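PDB 3WG9: redox-sensing transcriptional repressor Rex from Thermoanaerobacter ethanolicus, which probably represses transcription as a DNA-binding homodimer that responds to changes in the cellular NADH/NAD(+) redox balance. Local coordinates for residues H19-I33 against Q62-T76. Sequence-based numbering, arbitrary orientation.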
# COMPACT_ATOMS: atom_id res chain seq x y z
N HIS B 19 5.75 7.87 -11.81
CA HIS B 19 6.60 8.87 -11.13
C HIS B 19 7.75 8.15 -10.37
O HIS B 19 8.92 8.54 -10.41
CB HIS B 19 5.69 9.61 -10.11
CG HIS B 19 6.36 10.74 -9.39
ND1 HIS B 19 6.90 10.60 -8.12
CD2 HIS B 19 6.56 12.02 -9.75
CE1 HIS B 19 7.41 11.76 -7.73
NE2 HIS B 19 7.22 12.64 -8.70
N ARG B 20 7.41 7.10 -9.66
CA ARG B 20 8.40 6.37 -8.85
C ARG B 20 9.49 5.69 -9.72
O ARG B 20 10.66 5.64 -9.38
CB ARG B 20 7.63 5.28 -8.05
CG ARG B 20 8.48 4.48 -7.01
CD ARG B 20 7.59 3.75 -5.95
NE ARG B 20 6.41 3.10 -6.51
CZ ARG B 20 6.40 1.92 -7.14
NH1 ARG B 20 7.55 1.29 -7.33
NH2 ARG B 20 5.27 1.37 -7.62
N TYR B 21 9.09 5.12 -10.85
CA TYR B 21 10.03 4.50 -11.76
C TYR B 21 10.97 5.53 -12.43
O TYR B 21 12.18 5.30 -12.45
CB TYR B 21 9.35 3.60 -12.79
CG TYR B 21 10.33 2.95 -13.74
CD1 TYR B 21 11.39 2.19 -13.25
CD2 TYR B 21 10.21 3.10 -15.12
CE1 TYR B 21 12.33 1.61 -14.07
CE2 TYR B 21 11.15 2.49 -15.98
CZ TYR B 21 12.20 1.75 -15.44
OH TYR B 21 13.15 1.13 -16.23
N LEU B 22 10.42 6.65 -12.92
CA LEU B 22 11.18 7.80 -13.42
C LEU B 22 12.15 8.43 -12.41
O LEU B 22 13.23 8.93 -12.77
CB LEU B 22 10.23 8.88 -13.93
CG LEU B 22 9.73 8.50 -15.34
CD1 LEU B 22 8.40 9.16 -15.64
CD2 LEU B 22 10.76 8.85 -16.41
N GLU B 23 11.72 8.49 -11.14
CA GLU B 23 12.59 8.97 -10.08
C GLU B 23 13.87 8.12 -9.99
O GLU B 23 14.97 8.66 -9.87
CB GLU B 23 11.80 8.99 -8.75
CG GLU B 23 12.53 9.68 -7.62
CD GLU B 23 11.61 9.82 -6.40
OE1 GLU B 23 11.69 8.97 -5.49
OE2 GLU B 23 10.74 10.71 -6.38
N GLU B 24 13.73 6.81 -10.09
CA GLU B 24 14.86 5.90 -10.01
C GLU B 24 15.81 6.10 -11.19
O GLU B 24 17.01 6.19 -10.99
CB GLU B 24 14.34 4.48 -9.93
CG GLU B 24 15.39 3.35 -9.95
CD GLU B 24 14.72 1.98 -9.96
OE1 GLU B 24 15.05 1.12 -10.81
OE2 GLU B 24 13.78 1.78 -9.15
N LEU B 25 15.26 6.24 -12.39
CA LEU B 25 16.03 6.55 -13.59
C LEU B 25 16.71 7.91 -13.49
O LEU B 25 17.86 8.08 -13.90
CB LEU B 25 15.14 6.50 -14.85
CG LEU B 25 14.35 5.27 -15.32
CD1 LEU B 25 13.46 5.64 -16.49
CD2 LEU B 25 15.23 4.07 -15.69
N LEU B 26 16.00 8.90 -12.97
CA LEU B 26 16.57 10.22 -12.81
C LEU B 26 17.73 10.18 -11.81
O LEU B 26 18.76 10.82 -12.02
CB LEU B 26 15.50 11.23 -12.41
CG LEU B 26 15.99 12.66 -12.22
CD1 LEU B 26 16.33 13.39 -13.54
CD2 LEU B 26 14.94 13.41 -11.42
N LYS B 27 17.60 9.38 -10.76
CA LYS B 27 18.69 9.22 -9.80
C LYS B 27 19.92 8.56 -10.42
O LYS B 27 21.04 8.90 -10.05
CB LYS B 27 18.23 8.40 -8.60
CG LYS B 27 18.87 8.81 -7.29
CD LYS B 27 17.87 8.60 -6.16
CE LYS B 27 16.46 9.06 -6.57
NZ LYS B 27 15.43 8.95 -5.46
N ASN B 28 19.71 7.61 -11.33
CA ASN B 28 20.80 6.94 -12.07
C ASN B 28 21.25 7.73 -13.29
O ASN B 28 21.95 7.21 -14.16
CB ASN B 28 20.37 5.55 -12.54
CG ASN B 28 19.96 4.64 -11.41
OD1 ASN B 28 20.09 5.00 -10.25
ND2 ASN B 28 19.48 3.45 -11.73
N ASP B 29 20.81 8.98 -13.37
CA ASP B 29 21.08 9.82 -14.52
C ASP B 29 20.84 9.19 -15.89
O ASP B 29 21.56 9.48 -16.84
CB ASP B 29 22.48 10.42 -14.45
CG ASP B 29 22.49 11.76 -13.73
OD1 ASP B 29 21.89 12.73 -14.27
OD2 ASP B 29 23.11 11.86 -12.64
N VAL B 30 19.81 8.35 -16.00
CA VAL B 30 19.33 7.89 -17.31
C VAL B 30 18.60 9.06 -17.99
O VAL B 30 17.58 9.55 -17.48
CB VAL B 30 18.37 6.69 -17.17
CG1 VAL B 30 17.92 6.17 -18.55
CG2 VAL B 30 19.03 5.59 -16.31
N LYS B 31 19.10 9.48 -19.15
CA LYS B 31 18.59 10.67 -19.81
C LYS B 31 17.22 10.45 -20.49
O LYS B 31 16.37 11.34 -20.47
CB LYS B 31 19.60 11.22 -20.85
CG LYS B 31 20.46 12.39 -20.33
CD LYS B 31 20.70 12.30 -18.82
CE LYS B 31 21.28 13.60 -18.22
NZ LYS B 31 22.74 13.84 -18.44
N ARG B 32 17.05 9.29 -21.12
CA ARG B 32 15.88 9.08 -21.95
C ARG B 32 15.34 7.68 -21.69
O ARG B 32 16.09 6.79 -21.31
CB ARG B 32 16.24 9.19 -23.43
CG ARG B 32 16.29 10.61 -23.98
CD ARG B 32 16.17 10.61 -25.52
NE ARG B 32 14.78 10.61 -26.01
CZ ARG B 32 13.96 11.66 -25.91
NH1 ARG B 32 14.36 12.79 -25.34
NH2 ARG B 32 12.73 11.58 -26.40
N ILE B 33 14.05 7.48 -21.92
CA ILE B 33 13.51 6.13 -21.85
C ILE B 33 12.53 5.95 -22.98
O ILE B 33 11.70 6.81 -23.23
CB ILE B 33 12.83 5.81 -20.47
CG1 ILE B 33 12.30 4.38 -20.47
CG2 ILE B 33 11.76 6.81 -20.16
CD1 ILE B 33 12.04 3.82 -19.08
N GLN B 62 9.19 15.02 -27.84
CA GLN B 62 9.81 15.09 -29.16
C GLN B 62 10.08 13.66 -29.59
O GLN B 62 10.49 12.83 -28.77
CB GLN B 62 11.14 15.85 -29.07
CG GLN B 62 11.95 15.86 -30.35
CD GLN B 62 13.41 15.49 -30.12
OE1 GLN B 62 14.19 15.36 -31.07
NE2 GLN B 62 13.78 15.31 -28.86
N GLY B 63 9.85 13.37 -30.86
CA GLY B 63 10.09 12.03 -31.39
C GLY B 63 9.51 10.98 -30.47
O GLY B 63 8.48 11.21 -29.81
N TYR B 64 10.17 9.83 -30.40
CA TYR B 64 9.61 8.74 -29.62
C TYR B 64 10.34 8.48 -28.30
O TYR B 64 11.53 8.82 -28.12
CB TYR B 64 9.40 7.48 -30.47
CG TYR B 64 8.49 7.77 -31.65
CD1 TYR B 64 7.37 8.61 -31.50
CD2 TYR B 64 8.75 7.24 -32.91
CE1 TYR B 64 6.55 8.91 -32.58
CE2 TYR B 64 7.92 7.52 -34.00
CZ TYR B 64 6.82 8.36 -33.83
OH TYR B 64 6.00 8.64 -34.91
N GLY B 65 9.59 7.93 -27.35
CA GLY B 65 10.12 7.84 -25.99
C GLY B 65 10.16 9.20 -25.34
O GLY B 65 9.67 10.19 -25.88
N TYR B 66 10.81 9.27 -24.18
CA TYR B 66 10.62 10.37 -23.27
C TYR B 66 11.95 10.83 -22.70
O TYR B 66 12.81 10.02 -22.36
CB TYR B 66 9.73 9.90 -22.10
CG TYR B 66 8.35 9.42 -22.53
CD1 TYR B 66 7.34 10.34 -22.77
CD2 TYR B 66 8.09 8.06 -22.73
CE1 TYR B 66 6.09 9.90 -23.15
CE2 TYR B 66 6.82 7.63 -23.09
CZ TYR B 66 5.85 8.56 -23.32
OH TYR B 66 4.61 8.17 -23.78
N ASN B 67 12.06 12.13 -22.48
CA ASN B 67 13.09 12.65 -21.61
C ASN B 67 12.68 12.38 -20.15
O ASN B 67 11.57 12.72 -19.72
CB ASN B 67 13.26 14.17 -21.84
CG ASN B 67 14.33 14.77 -20.97
OD1 ASN B 67 14.07 15.18 -19.85
ND2 ASN B 67 15.57 14.83 -21.49
N VAL B 68 13.56 11.71 -19.43
CA VAL B 68 13.29 11.27 -18.07
C VAL B 68 13.00 12.45 -17.17
O VAL B 68 11.99 12.46 -16.46
CB VAL B 68 14.48 10.47 -17.52
CG1 VAL B 68 14.38 10.29 -16.01
CG2 VAL B 68 14.58 9.14 -18.23
N GLU B 69 13.88 13.46 -17.17
CA GLU B 69 13.75 14.54 -16.21
C GLU B 69 12.47 15.32 -16.46
O GLU B 69 11.81 15.78 -15.53
CB GLU B 69 14.96 15.49 -16.25
CG GLU B 69 14.93 16.60 -15.18
CD GLU B 69 16.17 17.49 -15.27
OE1 GLU B 69 17.30 16.93 -15.33
OE2 GLU B 69 16.04 18.75 -15.38
N GLU B 70 12.11 15.51 -17.73
CA GLU B 70 10.94 16.32 -18.05
C GLU B 70 9.65 15.55 -17.76
O GLU B 70 8.65 16.15 -17.34
CB GLU B 70 10.94 16.74 -19.53
CG GLU B 70 12.10 17.68 -19.84
CD GLU B 70 12.01 18.35 -21.22
OE1 GLU B 70 11.56 17.68 -22.18
OE2 GLU B 70 12.38 19.55 -21.32
N LEU B 71 9.66 14.26 -18.04
CA LEU B 71 8.47 13.44 -17.77
C LEU B 71 8.31 13.40 -16.25
O LEU B 71 7.20 13.62 -15.71
CB LEU B 71 8.54 12.07 -18.42
CG LEU B 71 7.44 11.04 -18.11
CD1 LEU B 71 6.05 11.66 -18.25
CD2 LEU B 71 7.60 9.77 -18.89
N TYR B 72 9.43 13.13 -15.57
CA TYR B 72 9.40 13.11 -14.12
C TYR B 72 8.82 14.40 -13.54
O TYR B 72 7.94 14.37 -12.66
CB TYR B 72 10.79 12.84 -13.53
CG TYR B 72 10.79 12.90 -12.03
CD1 TYR B 72 10.29 11.82 -11.28
CD2 TYR B 72 11.24 14.04 -11.36
CE1 TYR B 72 10.28 11.86 -9.90
CE2 TYR B 72 11.22 14.09 -9.94
CZ TYR B 72 10.75 12.98 -9.24
OH TYR B 72 10.70 12.95 -7.86
N ASN B 73 9.32 15.55 -14.00
CA ASN B 73 8.84 16.82 -13.48
C ASN B 73 7.37 17.07 -13.81
O ASN B 73 6.64 17.63 -12.98
CB ASN B 73 9.72 18.01 -13.93
CG ASN B 73 11.10 17.99 -13.30
OD1 ASN B 73 11.30 17.46 -12.22
ND2 ASN B 73 12.07 18.59 -13.98
N ASN B 74 6.93 16.64 -14.99
CA ASN B 74 5.51 16.69 -15.38
C ASN B 74 4.67 15.86 -14.39
O ASN B 74 3.68 16.35 -13.86
CB ASN B 74 5.35 16.14 -16.81
CG ASN B 74 3.90 16.23 -17.36
OD1 ASN B 74 3.17 17.19 -17.13
ND2 ASN B 74 3.51 15.21 -18.14
N LEU B 75 5.08 14.62 -14.13
CA LEU B 75 4.34 13.78 -13.18
C LEU B 75 4.28 14.35 -11.75
O LEU B 75 3.26 14.28 -11.07
CB LEU B 75 4.94 12.39 -13.21
CG LEU B 75 4.55 11.67 -14.50
CD1 LEU B 75 5.51 10.50 -14.68
CD2 LEU B 75 3.08 11.21 -14.40
N THR B 76 5.35 14.99 -11.32
CA THR B 76 5.37 15.64 -10.03
C THR B 76 4.27 16.68 -9.94
O THR B 76 3.54 16.77 -8.94
CB THR B 76 6.73 16.33 -9.76
OG1 THR B 76 7.74 15.33 -9.68
CG2 THR B 76 6.68 17.10 -8.42
O HOH W 1 16.64 13.19 -18.49
O HOH W 2 14.23 7.52 -26.53
O HOH W 3 11.56 14.24 -25.72
O HOH W 4 16.18 14.47 -24.64
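Tyr72 packs against His19, Leu22, Glu23 and Leu26 in the winged-helix domain of Rex, where residues 68-76 run back across residues 19-27, their N-to-C directions 142° apart, beside the small antiparallel sheet of strands 32-33 and 66-67. Tyr72 illustrates how one side chain can serve several kinds of contact along its length. CG anti to the backbone N (chi1 176°) sends the ring across to the partner helix: CB meets Leu22 CB, CD1 lies near Glu23 N and His19 O, CD2 rests on Leu26 CD2 at 3.8 Å with CE2 close by, CE1 sits over one face of the imidazole, 3.4 Å from His19 NE2, and CZ approaches the same nitrogen. The two rings form an offset stack, their planes 26° apart. At the tip, Tyr72 OH donates to the anti lone pair of Glu23 OE2 (2.7 Å). An alanine in place of Tyr72 is likely to leave Glu23 OE2 without the hydroxyl and the imidazole without its stacking partner. Leu22 returns the knob, filling the hole between Val68, Leu71, Leu75 and Tyr72. At the start of helix 68-78, Val68 N donates to Lys31 O. Away from the sheet, Thr76 OG1 lies in the imidazole plane, hydrogen-bonded to His19 NE2 at 2.9 Å.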